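Local coordinates for probable sulfate-binding lipoprotein SubI (Mycobacterium tuberculosis, PDB 6DDN) that probably binds sulfate outside the cell membrane and serves as the carrier component of a sulfate transport system, at residues Arg155-Leu160 / Tyr186-Asp191; Asn181-Tyr186 / Trp320-Leu325; Ala68-Phe73 / Val84-Gly89. One frame throughout, in Å; residues are numbered along the deposited sequence.

Contact 1 of 3, residues Arg155-Leu160 / Tyr186-Asp191. With SO4 (sulfate ion), chain G.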
loop_
_atom_site.group_PDB
_atom_site.type_symbol
_atom_site.label_atom_id
_atom_site.label_comp_id
_atom_site.label_asym_id
_atom_site.label_seq_id
_atom_site.Cartn_x
_atom_site.Cartn_y
_atom_site.Cartn_z
ATOM N N ARG A 155 -3.182 18.942 -9.922
ATOM C CA ARG A 155 -4.529 18.497 -9.577
ATOM C C ARG A 155 -4.973 17.218 -10.274
ATOM O O ARG A 155 -5.950 16.609 -9.820
ATOM C CB ARG A 155 -5.561 19.595 -9.890
ATOM C CG ARG A 155 -5.246 20.968 -9.315
ATOM C CD ARG A 155 -5.689 21.105 -7.866
ATOM N NE ARG A 155 -5.082 22.274 -7.233
ATOM C CZ ARG A 155 -5.027 22.477 -5.920
ATOM N NH1 ARG A 155 -5.545 21.587 -5.083
ATOM N NH2 ARG A 155 -4.453 23.573 -5.441
ATOM N N ASP A 156 -4.315 16.790 -11.348
ATOM C CA ASP A 156 -4.802 15.641 -12.100
ATOM C C ASP A 156 -3.639 14.972 -12.823
ATOM O O ASP A 156 -2.510 15.469 -12.822
ATOM C CB ASP A 156 -5.930 16.055 -13.060
ATOM C CG ASP A 156 -5.458 16.940 -14.206
ATOM O OD1 ASP A 156 -6.321 17.354 -15.008
ATOM O OD2 ASP A 156 -4.251 17.233 -14.321
ATOM N N TRP A 157 -3.936 13.829 -13.447
ATOM C CA TRP A 157 -2.883 13.028 -14.063
ATOM C C TRP A 157 -2.220 13.752 -15.226
ATOM O O TRP A 157 -1.022 13.565 -15.466
ATOM C CB TRP A 157 -3.448 11.686 -14.523
ATOM C CG TRP A 157 -3.691 10.750 -13.385
ATOM C CD1 TRP A 157 -4.897 10.340 -12.907
ATOM C CD2 TRP A 157 -2.701 10.119 -12.568
ATOM N NE1 TRP A 157 -4.724 9.490 -11.845
ATOM C CE2 TRP A 157 -3.383 9.337 -11.617
ATOM C CE3 TRP A 157 -1.303 10.138 -12.549
ATOM C CZ2 TRP A 157 -2.716 8.580 -10.657
ATOM C CZ3 TRP A 157 -0.642 9.383 -11.597
ATOM C CH2 TRP A 157 -1.349 8.616 -10.662
ATOM N N ASP A 158 -2.973 14.578 -15.956
ATOM C CA ASP A 158 -2.371 15.361 -17.028
ATOM C C ASP A 158 -1.323 16.329 -16.495
ATOM O O ASP A 158 -0.384 16.686 -17.216
ATOM C CB ASP A 158 -3.451 16.120 -17.800
ATOM C CG ASP A 158 -4.161 15.251 -18.817
ATOM O OD1 ASP A 158 -3.601 14.200 -19.196
ATOM O OD2 ASP A 158 -5.277 15.621 -19.241
ATOM N N ASP A 159 -1.461 16.760 -15.239
ATOM C CA ASP A 159 -0.489 17.678 -14.658
ATOM C C ASP A 159 0.891 17.049 -14.516
ATOM O O ASP A 159 1.885 17.780 -14.452
ATOM C CB ASP A 159 -0.974 18.174 -13.294
ATOM C CG ASP A 159 -2.041 19.245 -13.407
ATOM O OD1 ASP A 159 -1.982 20.050 -14.360
ATOM O OD2 ASP A 159 -2.939 19.283 -12.542
ATOM N N LEU A 160 0.977 15.719 -14.463
ATOM C CA LEU A 160 2.268 15.055 -14.345
ATOM C C LEU A 160 3.047 15.046 -15.652
ATOM O O LEU A 160 4.248 14.757 -15.635
ATOM C CB LEU A 160 2.090 13.615 -13.855
ATOM C CG LEU A 160 1.343 13.367 -12.543
ATOM C CD1 LEU A 160 1.758 12.031 -11.947
ATOM C CD2 LEU A 160 1.562 14.493 -11.544
ATOM N N TYR A 186 -2.757 4.321 -15.600
ATOM C CA TYR A 186 -3.180 3.439 -16.679
ATOM C C TYR A 186 -4.694 3.278 -16.681
ATOM O O TYR A 186 -5.348 3.460 -17.712
ATOM C CB TYR A 186 -2.505 2.076 -16.560
ATOM C CG TYR A 186 -3.104 1.066 -17.509
ATOM C CD1 TYR A 186 -2.824 1.115 -18.868
ATOM C CD2 TYR A 186 -3.971 0.082 -17.054
ATOM C CE1 TYR A 186 -3.378 0.206 -19.746
ATOM C CE2 TYR A 186 -4.533 -0.832 -17.924
ATOM C CZ TYR A 186 -4.231 -0.768 -19.268
ATOM O OH TYR A 186 -4.785 -1.676 -20.141
ATOM N N ALA A 187 -5.267 2.931 -15.525
ATOM C CA ALA A 187 -6.714 2.779 -15.430
ATOM C C ALA A 187 -7.430 4.080 -15.769
ATOM O O ALA A 187 -8.487 4.068 -16.410
ATOM C CB ALA A 187 -7.099 2.302 -14.031
ATOM N N ALA A 188 -6.865 5.216 -15.354
ATOM C CA ALA A 188 -7.506 6.500 -15.616
ATOM C C ALA A 188 -7.473 6.843 -17.101
ATOM O O ALA A 188 -8.507 7.158 -17.699
ATOM C CB ALA A 188 -6.834 7.601 -14.794
ATOM N N LYS A 189 -6.291 6.781 -17.715
ATOM C CA LYS A 189 -6.143 7.171 -19.111
ATOM C C LYS A 189 -6.634 6.112 -20.090
ATOM O O LYS A 189 -6.731 6.403 -21.287
ATOM C CB LYS A 189 -4.683 7.510 -19.405
ATOM C CG LYS A 189 -4.236 8.801 -18.754
ATOM C CD LYS A 189 -5.259 9.897 -18.992
ATOM C CE LYS A 189 -4.666 11.272 -18.766
ATOM N NZ LYS A 189 -5.711 12.333 -18.829
ATOM N N SER A 190 -6.945 4.905 -19.621
ATOM C CA SER A 190 -7.475 3.853 -20.476
ATOM C C SER A 190 -8.926 3.515 -20.172
ATOM O O SER A 190 -9.473 2.595 -20.789
ATOM C CB SER A 190 -6.621 2.584 -20.354
ATOM O OG SER A 190 -6.900 1.897 -19.148
ATOM N N ASP A 191 -9.559 4.238 -19.248
ATOM C CA ASP A 191 -10.925 3.955 -18.805
ATOM C C ASP A 191 -11.073 2.489 -18.410
ATOM O O ASP A 191 -11.961 1.774 -18.879
ATOM C CB ASP A 191 -11.947 4.346 -19.877
ATOM C CG ASP A 191 -13.347 4.525 -19.312
ATOM O OD1 ASP A 191 -13.536 5.413 -18.454
ATOM O OD2 ASP A 191 -14.264 3.789 -19.728
HETATM S S SO4 G . -7.806 12.333 -13.939
HETATM O O1 SO4 G . -7.641 11.145 -13.113
HETATM O O2 SO4 G . -6.713 13.251 -13.657
HETATM O O3 SO4 G . -7.774 11.966 -15.352
HETATM O O4 SO4 G . -9.085 12.960 -13.620
#

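Contact 2 of 3, residues Asn181-Tyr186 / Trp320-Leu325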
loop_
_atom_site.group_PDB
_atom_site.type_symbol
_atom_site.label_atom_id
_atom_site.label_comp_id
_atom_site.label_asym_id
_atom_site.label_seq_id
_atom_site.Cartn_x
_atom_site.Cartn_y
_atom_site.Cartn_z
ATOM N N ASN A 181 1.095 2.985 -8.164
ATOM C CA ASN A 181 1.368 4.296 -8.742
ATOM C C ASN A 181 1.281 4.299 -10.261
ATOM O O ASN A 181 1.088 5.365 -10.853
ATOM C CB ASN A 181 2.754 4.781 -8.311
ATOM C CG ASN A 181 2.809 5.178 -6.849
ATOM O OD1 ASN A 181 1.822 5.063 -6.121
ATOM N ND2 ASN A 181 3.973 5.643 -6.409
ATOM N N LEU A 182 1.446 3.146 -10.906
ATOM C CA LEU A 182 1.305 3.060 -12.352
ATOM C C LEU A 182 -0.031 2.474 -12.788
ATOM O O LEU A 182 -0.471 2.748 -13.910
ATOM C CB LEU A 182 2.446 2.227 -12.950
ATOM C CG LEU A 182 3.855 2.759 -12.673
ATOM C CD1 LEU A 182 4.871 2.091 -13.583
ATOM C CD2 LEU A 182 3.904 4.271 -12.827
ATOM N N LEU A 183 -0.685 1.689 -11.928
ATOM C CA LEU A 183 -2.017 1.190 -12.248
ATOM C C LEU A 183 -3.031 2.325 -12.321
ATOM O O LEU A 183 -3.893 2.336 -13.208
ATOM C CB LEU A 183 -2.450 0.157 -11.211
ATOM C CG LEU A 183 -1.913 -1.254 -11.426
ATOM C CD1 LEU A 183 -2.049 -2.074 -10.152
ATOM C CD2 LEU A 183 -2.631 -1.924 -12.588
ATOM N N ALA A 184 -2.948 3.282 -11.395
ATOM C CA ALA A 184 -3.911 4.381 -11.381
ATOM C C ALA A 184 -3.886 5.201 -12.665
ATOM O O ALA A 184 -4.958 5.396 -13.264
ATOM C CB ALA A 184 -3.676 5.257 -10.145
ATOM N N PRO A 185 -2.742 5.699 -13.149
ATOM C CA PRO A 185 -2.774 6.458 -14.404
ATOM C C PRO A 185 -3.129 5.603 -15.604
ATOM O O PRO A 185 -3.750 6.107 -16.549
ATOM C CB PRO A 185 -1.352 7.018 -14.506
ATOM C CG PRO A 185 -0.526 6.027 -13.800
ATOM C CD PRO A 185 -1.367 5.596 -12.631
ATOM N N TYR A 186 -2.757 4.321 -15.600
ATOM C CA TYR A 186 -3.180 3.439 -16.679
ATOM C C TYR A 186 -4.694 3.278 -16.681
ATOM O O TYR A 186 -5.348 3.460 -17.712
ATOM C CB TYR A 186 -2.505 2.076 -16.560
ATOM C CG TYR A 186 -3.104 1.066 -17.509
ATOM C CD1 TYR A 186 -2.824 1.115 -18.868
ATOM C CD2 TYR A 186 -3.971 0.082 -17.054
ATOM C CE1 TYR A 186 -3.378 0.206 -19.746
ATOM C CE2 TYR A 186 -4.533 -0.832 -17.924
ATOM C CZ TYR A 186 -4.231 -0.768 -19.268
ATOM O OH TYR A 186 -4.785 -1.676 -20.141
ATOM N N TRP A 320 -10.851 3.232 -9.258
ATOM C CA TRP A 320 -10.523 2.038 -10.022
ATOM C C TRP A 320 -10.010 0.946 -9.093
ATOM O O TRP A 320 -9.257 1.214 -8.153
ATOM C CB TRP A 320 -9.471 2.356 -11.085
ATOM C CG TRP A 320 -9.957 3.271 -12.165
ATOM C CD1 TRP A 320 -9.572 4.563 -12.382
ATOM C CD2 TRP A 320 -10.919 2.964 -13.182
ATOM N NE1 TRP A 320 -10.235 5.078 -13.469
ATOM C CE2 TRP A 320 -11.068 4.116 -13.979
ATOM C CE3 TRP A 320 -11.668 1.825 -13.497
ATOM C CZ2 TRP A 320 -11.935 4.164 -15.067
ATOM C CZ3 TRP A 320 -12.528 1.874 -14.579
ATOM C CH2 TRP A 320 -12.654 3.036 -15.351
ATOM N N THR A 321 -10.423 -0.290 -9.360
ATOM C CA THR A 321 -10.006 -1.442 -8.578
ATOM C C THR A 321 -9.324 -2.463 -9.478
ATOM O O THR A 321 -9.500 -2.464 -10.700
ATOM C CB THR A 321 -11.195 -2.098 -7.863
ATOM O OG1 THR A 321 -12.063 -2.700 -8.831
ATOM C CG2 THR A 321 -11.973 -1.064 -7.068
ATOM N N ILE A 322 -8.540 -3.346 -8.852
ATOM C CA ILE A 322 -7.865 -4.402 -9.603
ATOM C C ILE A 322 -8.881 -5.312 -10.279
ATOM O O ILE A 322 -8.588 -5.919 -11.316
ATOM C CB ILE A 322 -6.907 -5.190 -8.683
ATOM C CG1 ILE A 322 -5.707 -5.709 -9.476
ATOM C CG2 ILE A 322 -7.622 -6.349 -8.000
ATOM C CD1 ILE A 322 -4.763 -4.623 -9.924
ATOM N N ALA A 323 -10.090 -5.410 -9.722
ATOM C CA ALA A 323 -11.130 -6.216 -10.351
ATOM C C ALA A 323 -11.631 -5.573 -11.637
ATOM O O ALA A 323 -12.065 -6.280 -12.553
ATOM C CB ALA A 323 -12.286 -6.436 -9.377
ATOM N N ASP A 324 -11.583 -4.240 -11.722
ATOM C CA ASP A 324 -11.965 -3.563 -12.957
ATOM C C ASP A 324 -11.060 -3.966 -14.110
ATOM O O ASP A 324 -11.505 -4.013 -15.263
ATOM C CB ASP A 324 -11.922 -2.045 -12.764
ATOM C CG ASP A 324 -12.813 -1.571 -11.633
ATOM O OD1 ASP A 324 -13.055 -2.360 -10.697
ATOM O OD2 ASP A 324 -13.267 -0.407 -11.672
ATOM N N LEU A 325 -9.797 -4.263 -13.822
ATOM C CA LEU A 325 -8.829 -4.649 -14.834
ATOM C C LEU A 325 -8.720 -6.159 -14.994
ATOM O O LEU A 325 -7.758 -6.638 -15.603
ATOM C CB LEU A 325 -7.459 -4.059 -14.497
ATOM C CG LEU A 325 -7.373 -2.532 -14.539
ATOM C CD1 LEU A 325 -5.929 -2.068 -14.651
ATOM C CD2 LEU A 325 -8.203 -1.987 -15.689
#

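Contact 3 of 3, residues Ala68-Phe73 / Val84-Gly89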
loop_
_atom_site.group_PDB
_atom_site.type_symbol
_atom_site.label_atom_id
_atom_site.label_comp_id
_atom_site.label_asym_id
_atom_site.label_seq_id
_atom_site.Cartn_x
_atom_site.Cartn_y
_atom_site.Cartn_z
ATOM N N ALA A 68 0.423 1.500 16.219
ATOM C CA ALA A 68 -0.737 1.859 17.023
ATOM C C ALA A 68 -1.599 0.661 17.382
ATOM O O ALA A 68 -2.248 0.669 18.434
ATOM C CB ALA A 68 -1.600 2.889 16.287
ATOM N N VAL A 69 -1.611 -0.369 16.536
ATOM C CA VAL A 69 -2.442 -1.540 16.785
ATOM C C VAL A 69 -1.770 -2.488 17.773
ATOM O O VAL A 69 -2.439 -3.100 18.615
ATOM C CB VAL A 69 -2.765 -2.235 15.450
ATOM C CG1 VAL A 69 -2.998 -3.721 15.656
ATOM C CG2 VAL A 69 -3.970 -1.585 14.793
ATOM N N ILE A 70 -0.442 -2.619 17.694
ATOM C CA ILE A 70 0.266 -3.555 18.570
ATOM C C ILE A 70 0.062 -3.229 20.046
ATOM O O ILE A 70 -0.229 -4.154 20.823
ATOM C CB ILE A 70 1.752 -3.630 18.176
ATOM C CG1 ILE A 70 1.903 -4.293 16.805
ATOM C CG2 ILE A 70 2.551 -4.385 19.228
ATOM C CD1 ILE A 70 3.223 -3.998 16.127
ATOM N N PRO A 71 0.194 -1.975 20.503
ATOM C CA PRO A 71 -0.140 -1.691 21.911
ATOM C C PRO A 71 -1.565 -2.069 22.274
ATOM O O PRO A 71 -1.803 -2.581 23.376
ATOM C CB PRO A 71 0.097 -0.179 22.027
ATOM C CG PRO A 71 1.094 0.123 20.972
ATOM C CD PRO A 71 0.741 -0.781 19.832
ATOM N N ALA A 72 -2.524 -1.833 21.377
ATOM C CA ALA A 72 -3.895 -2.262 21.636
ATOM C C ALA A 72 -3.996 -3.779 21.676
ATOM O O ALA A 72 -4.739 -4.340 22.492
ATOM C CB ALA A 72 -4.836 -1.695 20.576
ATOM N N PHE A 73 -3.264 -4.460 20.797
ATOM C CA PHE A 73 -3.219 -5.915 20.841
ATOM C C PHE A 73 -2.635 -6.398 22.161
ATOM O O PHE A 73 -3.187 -7.292 22.811
ATOM C CB PHE A 73 -2.407 -6.438 19.657
ATOM C CG PHE A 73 -2.207 -7.923 19.662
ATOM C CD1 PHE A 73 -3.292 -8.782 19.647
ATOM C CD2 PHE A 73 -0.931 -8.458 19.669
ATOM C CE1 PHE A 73 -3.106 -10.150 19.644
ATOM C CE2 PHE A 73 -0.742 -9.823 19.659
ATOM C CZ PHE A 73 -1.828 -10.671 19.651
ATOM N N VAL A 84 5.465 -8.218 19.537
ATOM C CA VAL A 84 5.419 -8.189 18.080
ATOM C C VAL A 84 6.645 -7.437 17.586
ATOM O O VAL A 84 6.764 -6.222 17.789
ATOM C CB VAL A 84 4.128 -7.538 17.562
ATOM C CG1 VAL A 84 4.132 -7.495 16.038
ATOM C CG2 VAL A 84 2.906 -8.284 18.081
ATOM N N ILE A 85 7.557 -8.154 16.935
ATOM C CA ILE A 85 8.683 -7.540 16.243
ATOM C C ILE A 85 8.245 -7.216 14.823
ATOM O O ILE A 85 7.469 -7.961 14.212
ATOM C CB ILE A 85 9.914 -8.463 16.256
ATOM C CG1 ILE A 85 10.198 -8.950 17.675
ATOM C CG2 ILE A 85 11.137 -7.746 15.703
ATOM C CD1 ILE A 85 10.751 -10.344 17.720
ATOM N N THR A 86 8.736 -6.099 14.292
ATOM C CA THR A 86 8.309 -5.601 12.997
ATOM C C THR A 86 9.502 -5.453 12.064
ATOM O O THR A 86 10.635 -5.229 12.503
ATOM C CB THR A 86 7.589 -4.256 13.136
ATOM O OG1 THR A 86 8.453 -3.319 13.788
ATOM C CG2 THR A 86 6.316 -4.419 13.957
ATOM N N SER A 87 9.232 -5.586 10.765
ATOM C CA SER A 87 10.255 -5.438 9.736
ATOM C C SER A 87 9.607 -4.816 8.510
ATOM O O SER A 87 8.727 -5.428 7.896
ATOM C CB SER A 87 10.890 -6.784 9.383
ATOM O OG SER A 87 11.856 -6.633 8.357
ATOM N N TYR A 88 10.044 -3.609 8.157
ATOM C CA TYR A 88 9.495 -2.868 7.030
ATOM C C TYR A 88 10.557 -2.686 5.956
ATOM O O TYR A 88 11.732 -2.457 6.259
ATOM C CB TYR A 88 8.963 -1.501 7.471
ATOM C CG TYR A 88 8.054 -1.561 8.677
ATOM C CD1 TYR A 88 6.708 -1.882 8.542
ATOM C CD2 TYR A 88 8.541 -1.301 9.950
ATOM C CE1 TYR A 88 5.873 -1.939 9.646
ATOM C CE2 TYR A 88 7.715 -1.354 11.056
ATOM C CZ TYR A 88 6.385 -1.673 10.900
ATOM O OH TYR A 88 5.569 -1.726 12.006
ATOM N N GLY A 89 10.132 -2.787 4.704
ATOM C CA GLY A 89 11.032 -2.590 3.586
ATOM C C GLY A 89 10.262 -2.677 2.290
ATOM O O GLY A 89 9.034 -2.777 2.286
#

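Contact 1 of 3, residues Arg155-Leu160 / Tyr186-Asp191
A surface salt bridge backed by a small apolar touch joins Asp-158 and Trp-157, in the loop after strand 138-147, to Lys-189 and Ala-188 near the C-terminal end of helix 177-190. Lys-189 NZ gives a hydrogen bond to Asp-158 OD1 at 2.8 Å, coming from above the carboxylate plane (49° out of it). The lysine chain bends at its second torsion (chi2 -47°), which turns its end toward the loop. Deeper in, Ala-188 CB lies 3.8 Å from Trp-157 CD1, and the indole NE1 is spent on the carbonyl of Gln-257. The loop is tied together by its own aspartates. Asp-156 OD2 accepts from the backbone N of Asp-159 at 3.0 Å, and Asp-159 OD2 takes two backbone N-H groups, from Arg-155 at 2.7 Å and from Asp-156, which reach it from opposite faces of its carboxylate plane; Arg-162 pairs with the other oxygen, OD1. A sulfate, probably from the crystallisation liquor, sits where this turn begins: Trp-157 N points at its O2 over 2.8 Å in a nearly straight bond (170°), and Gln-257 N gives it another. With Asp-159 N bound to its OD2, Asp-156 makes an Asx motif heading a turn with helix-like backbone angles at 157-160; across the contact the chain leaves helix 177-190 through a Schellman motif, with Asp-191 at positive phi.

Contact 2 of 3, residues Asn181-Tyr186 / Trp320-Leu325
Leu-183 and Leu-325 lie alongside each other, running opposite ways, and the rest of this apolar contact is arranged about that pair. From helix 177-190, Leu-183 points at the segment 320-325 and divides its two methyls between two partners: CD2 lies 3.9 Å from Leu-325 CD1, and CD1 lies 3.7 Å from Ile-322 CD1. The isoleucine does not start out toward the helix; its CD1 end makes the approach, slanting across the tip of the leucine.

One turn further along the helix, Tyr-186 offers the edge of its ring. Leu-325 CD1 lies near the ring plane, 3.8 Å from Tyr-186 CE2 and equally far from CD2, so that a single methyl is shared between the aromatic edge and Leu-183. With its CG anti to the backbone N (chi1 170°), the tyrosine swings its ring toward that methyl, while its hydroxyl is hydrogen-bonded to Asn-196 and Phe-336 meets the ring edge-to-face. No hydrogen bond links the two segments; contact is by side chains alone, with the nearest CA atoms, those of Leu-183 and Ile-322, 8.5 Å apart.

Trp-328 and Val-331 of helix 328-331 extend the same apolar patch, and Phe-259 of strand 257-267 touches Ile-322. This is ordinary hydrophobic packing of a helix against the loop that follows strand 318-320, by which the C-terminal part of the chain is laid on helix 177-190, consistent with the type 2 periplasmic-binding-protein fold of this family.

Contact 3 of 3, residues Ala68-Phe73 / Val84-Gly89
Two torsions shape the meeting of Ile-70 with Val-84. In Ile-70, CG1 stands anti to the carbonyl carbon (chi1 -68°) and the chain then runs on extended, which carries CD1 out toward the strand; in Val-84, CG1 lies opposite the backbone N (chi1 179°), and it is this methyl that CD1 of Ile-70 meets at 3.6 Å. Ile-70 CG1 follows behind, against the same methyl and Val-84 CB, and the isoleucine also sets its other branch against the valine, CG2 lying 3.9 Å from Val-84 CB. At its far end Ile-70 CD1 touches a second strand residue, Thr-86, whose CG2 is 3.8 Å away.

Helix 63-74 and strand 83-88 are the last two elements of a beta-alpha-beta crossover that starts with strand 53-58. The first and last strands pair in parallel, with backbone bonds from Ile-85 to Ile-54 and Leu-56, and the helix packs on their sheet. Its segment 68-73 runs nearly antiparallel to strand 84-88 (168°), their axes 10.2 Å apart at the closest.

One turn beyond Ile-70, Phe-73 adds a looser touch: its CD2 is 4.2 Å from Val-84 CG2, the two side chains crossing at about a right angle. Helix 274-284 packs beside them, Phe-280 touching Ile-70 and Val-84 as well as the phenylalanine ring.

Contacts 1 and 2 are neighbours that share Tyr-186 and helix 177-190, their centres about 11 Å apart. They touch directly: Trp-157 of contact 1 lays CZ2 3.5 Å from CB of Ala-184, and Trp-320 of contact 2 packs against Ala-187 and Asp-191. Their segments alternate along the chain. Helix 177-190 receives both loops, 155-160 and 320-325, which are far apart in sequence. Contact 3 closes before either opens and lies across the chain's centre, its own centre about 35 Å from that of contact 1 and about 29 Å from that of contact 2. The sulfate beside Trp-157 belongs to contact 1 and, probably coming from the crystallisation liquor, need not mark the transport site.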